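PDB 5H2A: KLLA0C04147p from Kluyveromyces lactis, which probably binds sterols and transfers them between membranes as a member of the OSBP family, represented here by its ankyrin-repeat domain. Local coordinates for residues 37-42 / 48-53; 30-35 / 72-77. All coordinates share one frame; numbering follows the deposited sequence.

Interaction 1: residues 37-42 / 48-53; sequences NEFQPF and RSVFEL
F42 and F51 illustrate how one T-shaped ring pair can fasten a loop to the next helix in an ankyrin domain: F42 sits in the loop after helix 28-38, F51 on helix 45-51. The ring planes meet at 70° with centroids 4.9 Å apart, and CZ of F42 stands 3.7 Å above the F51 ring, over its centre. CG of F42 is anti to its backbone N (chi1 -166°), a setting that carries the ring across to F51.

The remaining apolar contacts come from F39, centre of an inverse gamma turn where the chain leaves helix 28-38. Its edge meets the neighbouring helix: CE2 lies 3.8 Å from CG1 of V50, while CD2 is 4.0 Å from CB of F51. L15 and L19 of helix 12-25 also touch F39. Replacing F51 by an alanine would probably leave the edge of F42 without its aromatic face and open a gap beside I86.

Nearer the surface, the guanidinium of R48 turns aside to D43, its NH1 bonding to the carbonyl O, and only the aliphatic stem meets F42: CG of R48 lies 3.7 Å from O of F42.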
ATOM      1  N   ASN A  37       2.863   3.313 -32.168  1.00 19.04           N
ATOM      2  CA  ASN A  37       3.750   3.627 -33.274  1.00 18.36           C
ATOM      3  C   ASN A  37       5.164   4.023 -32.844  1.00 25.33           C
ATOM      4  O   ASN A  37       6.113   3.802 -33.604  1.00 29.42           O
ATOM      5  CB  ASN A  37       3.122   4.732 -34.122  1.00 21.14           C
ATOM      6  CG  ASN A  37       1.984   4.204 -34.980  1.00 26.88           C
ATOM      7  OD1 ASN A  37       0.808   4.296 -34.614  1.00 33.80           O
ATOM      8  ND2 ASN A  37       2.341   3.581 -36.092  1.00 24.28           N
ATOM      9  N   GLU A  38       5.346   4.592 -31.651  1.00 18.20           N
ATOM     10  CA  GLU A  38       6.651   5.113 -31.265  1.00 18.03           C
ATOM     11  C   GLU A  38       7.263   4.449 -30.038  1.00 20.60           C
ATOM     12  O   GLU A  38       8.476   4.600 -29.825  1.00 23.12           O
ATOM     13  CB  GLU A  38       6.571   6.627 -30.989  1.00 24.91           C
ATOM     14  CG  GLU A  38       6.117   7.476 -32.168  1.00 25.82           C
ATOM     15  CD  GLU A  38       7.184   7.630 -33.242  1.00 29.04           C
ATOM     16  OE1 GLU A  38       6.821   7.943 -34.386  1.00 43.71           O
ATOM     17  OE2 GLU A  38       8.381   7.429 -32.957  1.00 32.29           O
ATOM     18  N   PHE A  39       6.475   3.787 -29.197  1.00 15.90           N
ATOM     19  CA  PHE A  39       7.011   3.162 -27.985  1.00 16.28           C
ATOM     20  C   PHE A  39       7.303   1.688 -28.257  1.00 17.95           C
ATOM     21  O   PHE A  39       6.689   0.782 -27.708  1.00 24.45           O
ATOM     22  CB  PHE A  39       6.052   3.365 -26.807  1.00 18.82           C
ATOM     23  CG  PHE A  39       6.199   4.713 -26.161  1.00 19.50           C
ATOM     24  CD1 PHE A  39       5.856   5.863 -26.866  1.00 19.00           C
ATOM     25  CD2 PHE A  39       6.724   4.839 -24.881  1.00 22.68           C
ATOM     26  CE1 PHE A  39       6.026   7.120 -26.293  1.00 26.87           C
ATOM     27  CE2 PHE A  39       6.881   6.082 -24.298  1.00 26.29           C
ATOM     28  CZ  PHE A  39       6.535   7.237 -25.013  1.00 23.99           C
ATOM     29  N   GLN A  40       8.223   1.482 -29.198  1.00 21.70           N
ATOM     30  CA  GLN A  40       8.516   0.143 -29.690  1.00 22.73           C
ATOM     31  C   GLN A  40      10.025   0.032 -29.878  1.00 22.67           C
ATOM     32  O   GLN A  40      10.680   1.006 -30.236  1.00 30.15           O
ATOM     33  CB  GLN A  40       7.760  -0.152 -31.000  1.00 29.68           C
ATOM     34  CG  GLN A  40       6.231   0.099 -30.968  1.00 29.51           C
ATOM     35  CD  GLN A  40       5.450  -0.882 -30.086  1.00 33.44           C
ATOM     36  OE1 GLN A  40       5.756  -2.069 -30.040  1.00 42.59           O
ATOM     37  NE2 GLN A  40       4.439  -0.371 -29.370  1.00 29.37           N
ATOM     38  N   PRO A  41      10.607  -1.136 -29.560  1.00 33.73           N
ATOM     39  CA  PRO A  41       9.983  -2.314 -28.955  1.00 27.09           C
ATOM     40  C   PRO A  41       9.458  -1.981 -27.572  1.00 24.70           C
ATOM     41  O   PRO A  41      10.124  -1.275 -26.803  1.00 22.29           O
ATOM     42  CB  PRO A  41      11.131  -3.333 -28.870  1.00 33.27           C
ATOM     43  CG  PRO A  41      12.209  -2.800 -29.768  1.00 37.48           C
ATOM     44  CD  PRO A  41      12.062  -1.307 -29.724  1.00 32.51           C
ATOM     45  N   PHE A  42       8.265  -2.481 -27.261  1.00 21.73           N
ATOM     46  CA  PHE A  42       7.593  -2.022 -26.057  1.00 26.66           C
ATOM     47  C   PHE A  42       8.269  -2.498 -24.774  1.00 30.29           C
ATOM     48  O   PHE A  42       8.052  -1.901 -23.717  1.00 25.91           O
ATOM     49  CB  PHE A  42       6.140  -2.476 -26.070  1.00 28.95           C
ATOM     50  CG  PHE A  42       5.303  -1.780 -25.045  1.00 32.17           C
ATOM     51  CD1 PHE A  42       4.943  -0.444 -25.223  1.00 24.67           C
ATOM     52  CD2 PHE A  42       4.881  -2.446 -23.905  1.00 27.16           C
ATOM     53  CE1 PHE A  42       4.185   0.214 -24.276  1.00 29.95           C
ATOM     54  CE2 PHE A  42       4.108  -1.794 -22.959  1.00 23.10           C
ATOM     55  CZ  PHE A  42       3.770  -0.450 -23.147  1.00 26.89           C
ATOM     56  N   ARG A  48      10.475   1.379 -21.770  1.00 19.93           N
ATOM     57  CA  ARG A  48       9.724   1.162 -20.532  1.00 19.71           C
ATOM     58  C   ARG A  48       9.918   2.315 -19.558  1.00 15.87           C
ATOM     59  O   ARG A  48       8.980   2.695 -18.843  1.00 19.65           O
ATOM     60  CB  ARG A  48      10.149  -0.142 -19.830  1.00 21.95           C
ATOM     61  CG  ARG A  48      10.028  -1.412 -20.630  1.00 27.00           C
ATOM     62  CD  ARG A  48       9.759  -2.658 -19.736  1.00 29.77           C
ATOM     63  NE  ARG A  48      10.715  -2.849 -18.637  1.00 28.18           N
ATOM     64  CZ  ARG A  48      11.907  -3.437 -18.757  1.00 32.16           C
ATOM     65  NH1 ARG A  48      12.331  -3.879 -19.936  1.00 32.67           N
ATOM     66  NH2 ARG A  48      12.682  -3.575 -17.688  1.00 29.02           N
ATOM     67  N   SER A  49      11.134   2.855 -19.483  1.00 15.54           N
ATOM     68  CA  SER A  49      11.430   3.867 -18.468  1.00 19.90           C
ATOM     69  C   SER A  49      10.678   5.162 -18.731  1.00 22.88           C
ATOM     70  O   SER A  49      10.399   5.910 -17.789  1.00 24.09           O
ATOM     71  CB  SER A  49      12.937   4.144 -18.401  1.00 21.98           C
ATOM     72  OG  SER A  49      13.375   4.850 -19.553  1.00 28.80           O
ATOM     73  N   VAL A  50      10.372   5.459 -19.993  1.00 17.41           N
ATOM     74  CA  VAL A  50       9.521   6.610 -20.303  1.00 16.95           C
ATOM     75  C   VAL A  50       8.051   6.246 -20.150  1.00 15.94           C
ATOM     76  O   VAL A  50       7.267   7.008 -19.576  1.00 15.60           O
ATOM     77  CB  VAL A  50       9.821   7.131 -21.720  1.00 21.86           C
ATOM     78  CG1 VAL A  50       8.914   8.330 -22.062  1.00 19.82           C
ATOM     79  CG2 VAL A  50      11.309   7.506 -21.852  1.00 18.76           C
ATOM     80  N   PHE A  51       7.647   5.086 -20.688  1.00 16.07           N
ATOM     81  CA  PHE A  51       6.238   4.705 -20.612  1.00 15.84           C
ATOM     82  C   PHE A  51       5.738   4.696 -19.169  1.00 21.25           C
ATOM     83  O   PHE A  51       4.626   5.167 -18.882  1.00 16.27           O
ATOM     84  CB  PHE A  51       6.001   3.328 -21.234  1.00 15.37           C
ATOM     85  CG  PHE A  51       4.563   2.882 -21.125  1.00 13.26           C
ATOM     86  CD1 PHE A  51       3.634   3.301 -22.064  1.00 17.82           C
ATOM     87  CD2 PHE A  51       4.141   2.090 -20.067  1.00 15.56           C
ATOM     88  CE1 PHE A  51       2.293   2.944 -21.947  1.00 20.74           C
ATOM     89  CE2 PHE A  51       2.799   1.704 -19.950  1.00 23.50           C
ATOM     90  CZ  PHE A  51       1.876   2.131 -20.893  1.00 22.91           C
ATOM     91  N   GLU A  52       6.538   4.156 -18.243  1.00 16.36           N
ATOM     92  CA  GLU A  52       5.982   4.006 -16.906  1.00 15.89           C
ATOM     93  C   GLU A  52       5.865   5.337 -16.150  1.00 15.30           C
ATOM     94  O   GLU A  52       5.278   5.352 -15.067  1.00 17.94           O
ATOM     95  CB  GLU A  52       6.807   2.987 -16.104  1.00 21.69           C
ATOM     96  CG  GLU A  52       8.248   3.363 -15.854  1.00 35.55           C
ATOM     97  CD  GLU A  52       9.076   2.182 -15.327  1.00 44.67           C
ATOM     98  OE1 GLU A  52      10.207   2.432 -14.849  1.00 48.84           O
ATOM     99  OE2 GLU A  52       8.598   1.018 -15.404  1.00 43.57           O
ATOM    100  N   LEU A  53       6.351   6.445 -16.704  1.00 13.44           N
ATOM    101  CA  LEU A  53       6.175   7.763 -16.113  1.00 13.94           C
ATOM    102  C   LEU A  53       5.054   8.570 -16.753  1.00 16.42           C
ATOM    103  O   LEU A  53       4.908   9.748 -16.427  1.00 16.63           O
ATOM    104  CB  LEU A  53       7.485   8.567 -16.213  1.00 14.13           C
ATOM    105  CG  LEU A  53       8.706   7.998 -15.470  1.00 19.40           C
ATOM    106  CD1 LEU A  53       9.954   8.848 -15.694  1.00 25.70           C
ATOM    107  CD2 LEU A  53       8.403   7.873 -13.984  1.00 21.14           C
TER

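Interaction 2: residues 30-35 / 72-77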
ATOM      1  N   GLN A  30      -5.476   9.396 -29.359  1.00 14.33           N
ATOM      2  CA  GLN A  30      -4.234   9.826 -29.998  1.00 13.70           C
ATOM      3  C   GLN A  30      -3.012   9.375 -29.205  1.00 16.15           C
ATOM      4  O   GLN A  30      -1.982   9.015 -29.790  1.00 16.16           O
ATOM      5  CB  GLN A  30      -4.248  11.348 -30.164  1.00 13.99           C
ATOM      6  CG  GLN A  30      -5.211  11.776 -31.267  1.00 20.06           C
ATOM      7  CD  GLN A  30      -5.538  13.252 -31.263  1.00 24.67           C
ATOM      8  OE1 GLN A  30      -5.650  13.882 -30.209  1.00 22.15           O
ATOM      9  NE2 GLN A  30      -5.735  13.810 -32.461  1.00 25.46           N
ATOM     10  N   LEU A  31      -3.096   9.423 -27.873  1.00 18.66           N
ATOM     11  CA  LEU A  31      -2.006   8.923 -27.036  1.00 16.69           C
ATOM     12  C   LEU A  31      -1.789   7.428 -27.271  1.00 16.60           C
ATOM     13  O   LEU A  31      -0.648   6.966 -27.427  1.00 13.27           O
ATOM     14  CB  LEU A  31      -2.322   9.204 -25.562  1.00 14.17           C
ATOM     15  CG  LEU A  31      -1.347   8.608 -24.541  1.00 15.82           C
ATOM     16  CD1 LEU A  31       0.074   9.194 -24.743  1.00 15.96           C
ATOM     17  CD2 LEU A  31      -1.849   8.843 -23.123  1.00 15.57           C
ATOM     18  N   CYS A  32      -2.879   6.650 -27.307  1.00 14.79           N
ATOM     19  CA  CYS A  32      -2.744   5.217 -27.609  1.00 19.88           C
ATOM     20  C   CYS A  32      -2.024   4.997 -28.935  1.00 15.33           C
ATOM     21  O   CYS A  32      -1.121   4.156 -29.041  1.00 17.36           O
ATOM     22  CB  CYS A  32      -4.123   4.539 -27.640  1.00 16.45           C
ATOM     23  SG  CYS A  32      -4.926   4.383 -26.041  1.00 19.46           S
ATOM     24  N   HIS A  33      -2.429   5.736 -29.967  1.00 16.15           N
ATOM     25  CA  HIS A  33      -1.809   5.605 -31.284  1.00 16.83           C
ATOM     26  C   HIS A  33      -0.313   5.918 -31.237  1.00 21.86           C
ATOM     27  O   HIS A  33       0.492   5.244 -31.897  1.00 18.45           O
ATOM     28  CB  HIS A  33      -2.522   6.536 -32.261  1.00 18.80           C
ATOM     29  CG  HIS A  33      -2.072   6.396 -33.683  1.00 23.34           C
ATOM     30  ND1 HIS A  33      -1.212   7.290 -34.283  1.00 36.44           N
ATOM     31  CD2 HIS A  33      -2.399   5.492 -34.635  1.00 31.41           C
ATOM     32  CE1 HIS A  33      -1.010   6.931 -35.538  1.00 36.77           C
ATOM     33  NE2 HIS A  33      -1.719   5.844 -35.778  1.00 29.65           N
ATOM     34  N   LEU A  34       0.074   6.944 -30.472  1.00 17.50           N
ATOM     35  CA  LEU A  34       1.490   7.272 -30.308  1.00 17.69           C
ATOM     36  C   LEU A  34       2.252   6.110 -29.684  1.00 16.87           C
ATOM     37  O   LEU A  34       3.356   5.754 -30.129  1.00 17.99           O
ATOM     38  CB  LEU A  34       1.652   8.513 -29.424  1.00 18.32           C
ATOM     39  CG  LEU A  34       3.103   8.937 -29.124  1.00 21.70           C
ATOM     40  CD1 LEU A  34       3.737   9.586 -30.360  1.00 27.03           C
ATOM     41  CD2 LEU A  34       3.193   9.859 -27.913  1.00 20.83           C
ATOM     42  N   ILE A  35       1.686   5.521 -28.632  1.00 14.68           N
ATOM     43  CA  ILE A  35       2.331   4.372 -27.984  1.00 17.58           C
ATOM     44  C   ILE A  35       2.547   3.242 -28.989  1.00 16.77           C
ATOM     45  O   ILE A  35       3.625   2.636 -29.062  1.00 16.90           O
ATOM     46  CB  ILE A  35       1.483   3.892 -26.791  1.00 17.92           C
ATOM     47  CG1 ILE A  35       1.302   4.989 -25.737  1.00 18.96           C
ATOM     48  CG2 ILE A  35       2.025   2.584 -26.190  1.00 21.15           C
ATOM     49  CD1 ILE A  35       2.572   5.683 -25.307  1.00 21.92           C
ATOM     50  N   GLN A  72      -8.385   5.466 -15.746  1.00 19.17           N
ATOM     51  CA  GLN A  72      -9.457   4.484 -15.883  1.00 22.50           C
ATOM     52  C   GLN A  72      -9.034   3.312 -16.760  1.00 24.80           C
ATOM     53  O   GLN A  72      -9.375   2.155 -16.470  1.00 21.21           O
ATOM     54  CB  GLN A  72     -10.711   5.155 -16.444  1.00 24.62           C
ATOM     55  CG  GLN A  72     -11.895   4.207 -16.567  1.00 39.83           C
ATOM     56  CD  GLN A  72     -12.177   3.451 -15.272  1.00 52.58           C
ATOM     57  OE1 GLN A  72     -12.452   4.057 -14.230  1.00 53.90           O
ATOM     58  NE2 GLN A  72     -12.104   2.120 -15.332  1.00 52.84           N
ATOM     59  N   ASN A  73      -8.285   3.576 -17.826  1.00 17.87           N
ATOM     60  CA  ASN A  73      -8.013   2.536 -18.819  1.00 19.13           C
ATOM     61  C   ASN A  73      -6.712   1.771 -18.606  1.00 22.29           C
ATOM     62  O   ASN A  73      -6.611   0.621 -19.065  1.00 19.89           O
ATOM     63  CB  ASN A  73      -8.016   3.146 -20.216  1.00 22.67           C
ATOM     64  CG  ASN A  73      -9.395   3.616 -20.616  1.00 33.24           C
ATOM     65  OD1 ASN A  73     -10.352   2.845 -20.565  1.00 34.82           O
ATOM     66  ND2 ASN A  73      -9.522   4.892 -20.941  1.00 26.40           N
ATOM     67  N   TRP A  74      -5.715   2.359 -17.953  1.00 17.86           N
ATOM     68  CA  TRP A  74      -4.418   1.707 -17.824  1.00 16.45           C
ATOM     69  C   TRP A  74      -3.969   1.396 -16.396  1.00 20.83           C
ATOM     70  O   TRP A  74      -2.891   0.828 -16.236  1.00 18.91           O
ATOM     71  CB  TRP A  74      -3.319   2.554 -18.473  1.00 17.19           C
ATOM     72  CG  TRP A  74      -3.408   2.713 -19.978  1.00 16.73           C
ATOM     73  CD1 TRP A  74      -4.250   2.085 -20.837  1.00 16.91           C
ATOM     74  CD2 TRP A  74      -2.601   3.600 -20.767  1.00 17.05           C
ATOM     75  NE1 TRP A  74      -4.014   2.524 -22.145  1.00 18.18           N
ATOM     76  CE2 TRP A  74      -3.005   3.459 -22.112  1.00 18.50           C
ATOM     77  CE3 TRP A  74      -1.569   4.500 -20.458  1.00 21.63           C
ATOM     78  CZ2 TRP A  74      -2.408   4.181 -23.153  1.00 21.47           C
ATOM     79  CZ3 TRP A  74      -0.974   5.231 -21.502  1.00 23.21           C
ATOM     80  CH2 TRP A  74      -1.397   5.064 -22.828  1.00 23.29           C
ATOM     81  N   THR A  75      -4.713   1.768 -15.349  1.00 18.44           N
ATOM     82  CA  THR A  75      -4.170   1.599 -13.997  1.00 19.80           C
ATOM     83  C   THR A  75      -5.022   0.754 -13.056  1.00 28.39           C
ATOM     84  O   THR A  75      -4.640   0.594 -11.887  1.00 24.60           O
ATOM     85  CB  THR A  75      -3.928   2.959 -13.308  1.00 19.14           C
ATOM     86  OG1 THR A  75      -5.172   3.503 -12.837  1.00 27.13           O
ATOM     87  CG2 THR A  75      -3.272   3.944 -14.252  1.00 19.86           C
ATOM     88  N   THR A  76      -6.145   0.218 -13.499  1.00 30.69           N
ATOM     89  CA  THR A  76      -6.945  -0.596 -12.593  1.00 31.28           C
ATOM     90  C   THR A  76      -6.495  -2.057 -12.650  1.00 31.10           C
ATOM     91  O   THR A  76      -5.789  -2.479 -13.571  1.00 27.67           O
ATOM     92  CB  THR A  76      -8.433  -0.504 -12.934  1.00 34.43           C
ATOM     93  OG1 THR A  76      -8.671  -1.203 -14.159  1.00 30.82           O
ATOM     94  CG2 THR A  76      -8.863   0.951 -13.088  1.00 32.75           C
ATOM     95  N   LYS A  77      -6.926  -2.835 -11.642  1.00 33.48           N
ATOM     96  CA  LYS A  77      -6.561  -4.252 -11.580  1.00 35.38           C
ATOM     97  C   LYS A  77      -6.889  -4.981 -12.872  1.00 30.55           C
ATOM     98  O   LYS A  77      -6.175  -5.918 -13.254  1.00 34.13           O
ATOM     99  CB  LYS A  77      -7.277  -4.953 -10.414  1.00 40.83           C
ATOM    100  CG  LYS A  77      -6.648  -4.719  -9.070  1.00 54.48           C
ATOM    101  CD  LYS A  77      -5.277  -5.376  -9.038  1.00 59.19           C
ATOM    102  CE  LYS A  77      -4.479  -4.898  -7.823  1.00 57.29           C
ATOM    103  NZ  LYS A  77      -5.396  -4.119  -6.913  1.00 59.14           N
TER
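W74 reaches the 30-35 face of helix 28-38 because its CG stands beside the backbone N and anti to the carbonyl carbon (chi1 -66°), with the indole plane turned so that it nearly contains the CA-CB bond (chi2 -8°). The far end of the six-membered ring is thereby sent toward L31, C32 and I35. L31 answers from the other helix: its CG, anti to the backbone N, comes up to the indole together with CD2.

The three partners share out the tip of the ring. CD2 of L31 lies 3.8 Å from CH2 of W74, and CG of L31 is 3.9 Å from that same carbon, the two side chains meeting at a slant. I35 runs past the indole in the opposite direction and places CG1 4.0 Å from CH2 of W74. At the neighbouring carbon, SG of C32 comes to 3.8 Å from CZ2 of W74. This is a sulfur-aromatic contact with the sulfur well off the ring axis: SG of C32 is 5.2 Å from the centroid of the six-membered ring of W74, at 73° to its normal.

A single large side chain thus bridges well-separated backbones, since the nearest CA atoms across the two segments, those of C32 and W74, are 10.5 Å apart. Other residues complete the apolar surroundings: the ring of F28 meets W74, I54 of helix 54-61 touches both W74 and I35, and L19, C22 and L23 of helix 12-25 pack on L31. Backbone hydrogen bonds between W74 and I86 tie the end of helix 64-74 to the loop that follows. Such apolar packing between helices 28-38 and 64-74, with two further helices between them in the chain, is consistent with the stacked helical layers of an ankyrin domain.

Overall arrangement
Interactions 1 and 2 are built on the same helix, 28-38, and form one continuous apolar region, their centres 12 Å apart. Along the chain, interaction 1 is nested inside the loop that interaction 2 closes. The aromatic rings join them: CE1 of F51 lies 4.0 Å from CZ3 of W74, and CE1 of F42 packs 3.7 Å from CG2 of I35. A polar tie runs alongside, a probable hydrogen bond of 3.1 Å from NE2 of Q40 to O of I35, linking the loop back to its helix. No ligand marks this region; the sterol-related function belongs to the whole protein, which carries an oxysterol-binding family region besides this ankyrin part.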